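Local coordinates for protein colicin-B (Escherichia coli, PDB 1RH1) that kills Escherichia coli and closely related bacteria by forming channels that depolarise the cytoplasmic membrane and dissipate cellular energy, at residues L128-G133 with L289-L294; D173-G178 with Q296-E301. One frame throughout, in Å; residues are numbered along the deposited sequence.

Interaction 1 of 2, residues L128-G133 with L289-L294; sequences LEPASG and LDSNSL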
loop_
_atom_site.group_PDB
_atom_site.type_symbol
_atom_site.label_atom_id
_atom_site.label_comp_id
_atom_site.label_asym_id
_atom_site.label_seq_id
_atom_site.Cartn_x
_atom_site.Cartn_y
_atom_site.Cartn_z
ATOM N N LEU A 128 -20.564 -15.095 5.887
ATOM C CA LEU A 128 -21.562 -14.430 6.706
ATOM C C LEU A 128 -22.855 -13.874 6.075
ATOM O O LEU A 128 -22.889 -13.038 5.154
ATOM C CB LEU A 128 -20.836 -13.319 7.447
ATOM C CG LEU A 128 -20.172 -13.591 8.778
ATOM C CD1 LEU A 128 -19.279 -14.812 8.793
ATOM C CD2 LEU A 128 -19.392 -12.365 9.072
ATOM N N GLU A 129 -23.965 -14.358 6.636
ATOM C CA GLU A 129 -25.291 -13.889 6.271
ATOM C C GLU A 129 -25.435 -12.513 6.875
ATOM O O GLU A 129 -25.022 -12.346 8.028
ATOM C CB GLU A 129 -26.365 -14.748 6.852
ATOM C CG GLU A 129 -26.220 -16.154 6.324
ATOM C CD GLU A 129 -27.235 -17.150 6.858
ATOM O OE1 GLU A 129 -27.447 -18.177 6.208
ATOM O OE2 GLU A 129 -27.807 -16.912 7.926
ATOM N N PRO A 130 -25.977 -11.506 6.163
ATOM C CA PRO A 130 -26.000 -10.124 6.617
ATOM C C PRO A 130 -26.894 -9.951 7.814
ATOM O O PRO A 130 -27.899 -10.637 7.958
ATOM C CB PRO A 130 -26.457 -9.351 5.423
ATOM C CG PRO A 130 -27.320 -10.336 4.678
ATOM C CD PRO A 130 -26.584 -11.641 4.840
ATOM N N ALA A 131 -26.512 -9.054 8.702
ATOM C CA ALA A 131 -27.301 -8.785 9.885
ATOM C C ALA A 131 -28.613 -8.125 9.503
ATOM O O ALA A 131 -28.692 -7.438 8.481
ATOM C CB ALA A 131 -26.562 -7.849 10.809
ATOM N N SER A 132 -29.648 -8.351 10.320
ATOM C CA SER A 132 -30.948 -7.762 10.078
ATOM C C SER A 132 -31.020 -6.257 10.320
ATOM O O SER A 132 -31.977 -5.660 9.845
ATOM C CB SER A 132 -31.991 -8.429 10.950
ATOM O OG SER A 132 -31.966 -7.967 12.298
ATOM N N GLY A 133 -30.120 -5.560 11.021
ATOM C CA GLY A 133 -30.297 -4.121 11.267
ATOM C C GLY A 133 -31.339 -3.820 12.361
ATOM O O GLY A 133 -31.388 -2.750 12.973
ATOM N N LEU A 289 -21.898 -7.005 9.248
ATOM C CA LEU A 289 -22.487 -5.854 8.549
ATOM C C LEU A 289 -23.841 -6.195 7.924
ATOM O O LEU A 289 -24.066 -7.299 7.420
ATOM C CB LEU A 289 -21.491 -5.380 7.466
ATOM C CG LEU A 289 -20.562 -4.149 7.595
ATOM C CD1 LEU A 289 -19.597 -4.212 8.757
ATOM C CD2 LEU A 289 -19.670 -4.135 6.391
ATOM N N ASP A 290 -24.778 -5.240 7.965
ATOM C CA ASP A 290 -26.131 -5.405 7.418
ATOM C C ASP A 290 -26.243 -5.068 5.942
ATOM O O ASP A 290 -25.366 -4.403 5.406
ATOM C CB ASP A 290 -27.152 -4.544 8.201
ATOM C CG ASP A 290 -26.871 -3.054 8.382
ATOM O OD1 ASP A 290 -25.737 -2.680 8.713
ATOM O OD2 ASP A 290 -27.811 -2.267 8.225
ATOM N N SER A 291 -27.313 -5.488 5.265
ATOM C CA SER A 291 -27.491 -5.299 3.829
ATOM C C SER A 291 -27.162 -4.034 3.065
ATOM O O SER A 291 -26.775 -4.102 1.898
ATOM C CB SER A 291 -28.901 -5.641 3.492
ATOM O OG SER A 291 -28.819 -6.927 2.899
ATOM N N ASN A 292 -27.347 -2.873 3.681
ATOM C CA ASN A 292 -26.998 -1.646 2.997
ATOM C C ASN A 292 -25.626 -1.156 3.388
ATOM O O ASN A 292 -25.009 -0.357 2.684
ATOM C CB ASN A 292 -28.081 -0.571 3.262
ATOM C CG ASN A 292 -29.313 -0.789 2.344
ATOM O OD1 ASN A 292 -30.479 -0.685 2.759
ATOM N ND2 ASN A 292 -29.087 -1.118 1.056
ATOM N N SER A 293 -25.103 -1.694 4.482
ATOM C CA SER A 293 -23.752 -1.395 4.900
ATOM C C SER A 293 -22.757 -2.184 4.042
ATOM O O SER A 293 -21.679 -1.703 3.717
ATOM C CB SER A 293 -23.681 -1.737 6.355
ATOM O OG SER A 293 -22.544 -1.100 6.883
ATOM N N LEU A 294 -23.135 -3.387 3.601
ATOM C CA LEU A 294 -22.383 -4.229 2.669
ATOM C C LEU A 294 -22.124 -3.527 1.344
ATOM O O LEU A 294 -20.968 -3.395 0.952
ATOM C CB LEU A 294 -23.158 -5.508 2.424
ATOM C CG LEU A 294 -23.308 -6.340 3.660
ATOM C CD1 LEU A 294 -24.339 -7.385 3.500
ATOM C CD2 LEU A 294 -22.000 -6.969 3.947
HETATM O O HOH W 1 -22.525 -9.878 6.345
#
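Leu289 O is the polar focus between the loop 128-133 and the segment 289-294. It accepts a hydrogen bond from Ala131 N, with N to O 3.3 Å apart. The N-H...O angle is 158°, and the donor stands above the carbonyl plane, 50° out of it. A water reaches the same oxygen, donating to Leu289 O at 3.2 Å, and makes a weak second bond to Leu128 O, so it links the two backbones beside the direct bond. Two CA-H...O contacts supplement these: Pro130 CA lies 3.5 Å from Leu289 O, and Asp290 CA 3.4 Å from Ala131 O.

The apolar contact is made by Pro130 and Leu294. The Pro130 ring turns its CB to the CD1 branch of Leu294, 3.5 Å away, while its CG passes at the edge of the contact near the Ser291 hydroxyl. Within 289-294, Leu294 N bonds to Asp290 O at 3.0 Å, joined by a weak bond from Ser293 N to the same oxygen. The arrangement is a loop leaving strand 121-128 of the antiparallel sheet, held by backbone bonds and the Pro130 ring against the first turn of helix 291-340 and the residues leading into it.

Interaction 2 of 2, residues D173-G178 with Q296-E301; sequences DLMQNG and QRQEAE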
loop_
_atom_site.group_PDB
_atom_site.type_symbol
_atom_site.label_atom_id
_atom_site.label_comp_id
_atom_site.label_asym_id
_atom_site.label_seq_id
_atom_site.Cartn_x
_atom_site.Cartn_y
_atom_site.Cartn_z
ATOM N N ASP A 173 -11.698 -10.036 8.160
ATOM C CA ASP A 173 -12.771 -10.349 7.239
ATOM C C ASP A 173 -12.504 -9.873 5.829
ATOM O O ASP A 173 -11.584 -9.101 5.588
ATOM C CB ASP A 173 -14.105 -9.792 7.806
ATOM C CG ASP A 173 -14.473 -8.324 7.707
ATOM O OD1 ASP A 173 -13.619 -7.442 7.760
ATOM O OD2 ASP A 173 -15.662 -8.058 7.592
ATOM N N LEU A 174 -13.286 -10.411 4.895
ATOM C CA LEU A 174 -13.103 -10.225 3.469
ATOM C C LEU A 174 -14.398 -9.843 2.800
ATOM O O LEU A 174 -15.341 -10.642 2.685
ATOM C CB LEU A 174 -12.643 -11.508 2.775
ATOM C CG LEU A 174 -11.336 -11.623 2.107
ATOM C CD1 LEU A 174 -11.526 -12.611 1.017
ATOM C CD2 LEU A 174 -10.853 -10.308 1.577
ATOM N N MET A 175 -14.407 -8.622 2.298
ATOM C CA MET A 175 -15.563 -8.194 1.544
ATOM C C MET A 175 -15.439 -8.766 0.141
ATOM O O MET A 175 -14.614 -8.313 -0.648
ATOM C CB MET A 175 -15.576 -6.688 1.536
ATOM C CG MET A 175 -16.934 -6.044 1.780
ATOM S SD MET A 175 -17.720 -6.544 3.306
ATOM C CE MET A 175 -18.988 -7.132 2.262
ATOM N N GLN A 176 -16.186 -9.826 -0.181
ATOM C CA GLN A 176 -16.117 -10.406 -1.511
ATOM C C GLN A 176 -17.450 -10.482 -2.222
ATOM O O GLN A 176 -18.235 -11.411 -2.032
ATOM C CB GLN A 176 -15.557 -11.784 -1.452
ATOM C CG GLN A 176 -14.103 -11.721 -1.132
ATOM C CD GLN A 176 -13.256 -12.520 -2.104
ATOM O OE1 GLN A 176 -12.384 -11.959 -2.778
ATOM N NE2 GLN A 176 -13.497 -13.840 -2.185
ATOM N N ASN A 177 -17.635 -9.480 -3.098
ATOM C CA ASN A 177 -18.806 -9.234 -3.942
ATOM C C ASN A 177 -20.040 -8.810 -3.185
ATOM O O ASN A 177 -21.148 -9.324 -3.369
ATOM C CB ASN A 177 -19.169 -10.469 -4.803
ATOM C CG ASN A 177 -18.250 -10.580 -6.009
ATOM O OD1 ASN A 177 -18.140 -9.653 -6.814
ATOM N ND2 ASN A 177 -17.545 -11.702 -6.160
ATOM N N GLY A 178 -19.812 -7.823 -2.319
ATOM C CA GLY A 178 -20.879 -7.268 -1.529
ATOM C C GLY A 178 -21.298 -8.184 -0.398
ATOM O O GLY A 178 -22.045 -7.708 0.447
ATOM N N GLN A 296 -22.323 -0.331 0.859
ATOM C CA GLN A 296 -21.506 0.819 1.223
ATOM C C GLN A 296 -20.034 0.484 1.194
ATOM O O GLN A 296 -19.231 1.235 0.633
ATOM C CB GLN A 296 -21.740 1.316 2.632
ATOM C CG GLN A 296 -22.816 2.330 2.939
ATOM C CD GLN A 296 -22.471 3.026 4.253
ATOM O OE1 GLN A 296 -23.134 2.860 5.281
ATOM N NE2 GLN A 296 -21.390 3.816 4.247
ATOM N N ARG A 297 -19.737 -0.665 1.840
ATOM C CA ARG A 297 -18.378 -1.169 1.961
ATOM C C ARG A 297 -17.875 -1.748 0.655
ATOM O O ARG A 297 -16.677 -1.649 0.390
ATOM C CB ARG A 297 -18.263 -2.257 3.035
ATOM C CG ARG A 297 -16.799 -2.612 3.299
ATOM C CD ARG A 297 -16.643 -3.521 4.490
ATOM N NE ARG A 297 -15.241 -3.799 4.775
ATOM C CZ ARG A 297 -14.884 -4.630 5.757
ATOM N NH1 ARG A 297 -15.777 -5.257 6.532
ATOM N NH2 ARG A 297 -13.596 -4.826 5.975
ATOM N N GLN A 298 -18.746 -2.323 -0.180
ATOM C CA GLN A 298 -18.276 -2.843 -1.444
ATOM C C GLN A 298 -17.857 -1.746 -2.404
ATOM O O GLN A 298 -16.950 -1.980 -3.194
ATOM C CB GLN A 298 -19.330 -3.683 -2.116
ATOM C CG GLN A 298 -18.694 -4.543 -3.192
ATOM C CD GLN A 298 -17.497 -5.346 -2.694
ATOM O OE1 GLN A 298 -17.619 -6.432 -2.117
ATOM N NE2 GLN A 298 -16.305 -4.795 -2.913
ATOM N N GLU A 299 -18.457 -0.544 -2.347
ATOM C CA GLU A 299 -18.013 0.537 -3.211
ATOM C C GLU A 299 -16.772 1.170 -2.634
ATOM O O GLU A 299 -15.893 1.586 -3.384
ATOM C CB GLU A 299 -19.102 1.596 -3.379
ATOM C CG GLU A 299 -20.390 1.027 -4.008
ATOM C CD GLU A 299 -20.255 -0.001 -5.161
ATOM O OE1 GLU A 299 -19.538 0.258 -6.149
ATOM O OE2 GLU A 299 -20.882 -1.072 -5.057
ATOM N N ALA A 300 -16.672 1.181 -1.296
ATOM C CA ALA A 300 -15.482 1.663 -0.609
ATOM C C ALA A 300 -14.275 0.809 -1.009
ATOM O O ALA A 300 -13.163 1.310 -1.203
ATOM C CB ALA A 300 -15.694 1.569 0.894
ATOM N N GLU A 301 -14.581 -0.489 -1.179
ATOM C CA GLU A 301 -13.654 -1.496 -1.629
ATOM C C GLU A 301 -13.221 -1.309 -3.059
ATOM O O GLU A 301 -12.027 -1.171 -3.339
ATOM C CB GLU A 301 -14.251 -2.868 -1.542
ATOM C CG GLU A 301 -14.136 -3.480 -0.178
ATOM C CD GLU A 301 -12.737 -3.883 0.248
ATOM O OE1 GLU A 301 -12.631 -4.479 1.319
ATOM O OE2 GLU A 301 -11.765 -3.630 -0.474
HETATM O O HOH W 2 -11.934 -6.447 3.509
#
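Asp173 and Arg297 form a salt bridge where the beta hairpin of strands 169-176 and 179-186 meets helix 291-340, a strand-on-helix packing in which the short segments run nearly perpendicular, 86° between their directions and 9.0 Å apart at the axes. The guanidinium grips the carboxylate end-on: NH1 bonds to Asp173 OD2 at 3.0 Å and NH2 to Asp173 OD1 at 3.2 Å, both oxygens being met on their syn sides. The pairing is not flat, since the two planes are turned 48° from each other. Met175 lies across the arginine chain, its SD 3.4 Å from Arg297 CD, and its CB faces Glu301 OE1 at 3.7 Å. At the hairpin turn, Gly178 N donates to Gln298 OE1 over 2.6 Å, the donor tilted slightly from the carbonyl plane; the Gln298 chain bends at its second torsion to direct this oxygen to the backbone.

The extended chain of Arg297, with CG anti to the backbone N (chi1 -171°), carries the guanidinium to the carboxylate. A water donates to Glu301 OE1 and, weakly, to Asp173 O. Further out, Arg297 NH2 also donates to Thr260 O, and Glu301 OE2 takes the N-H of Tyr259.

How the interactions relate
The two contacts lie with their centres about 11 Å apart and share helix 291-340: interaction 1 uses its beginning, interaction 2 the turns just after. Along the chain the order is 128-133, 173-178, 289-294, 296-301, so the segments alternate. Segment 128-133 leaves the end of strand 121-128, and 173-178 holds the end of strand 169-176; both strands pair with 179-186 in one antiparallel sheet. The contacts touch directly, Leu294 CD2 packing on Met175 CE and Leu289 CD2 on Arg297 CD. Trp22 of the TonB box touches Leu289, Ser293 and Arg297. The two contacts join the first turns of the long helix, which continues into the C-terminal, pore-forming part of the chain, to this sheet and the loop leaving it.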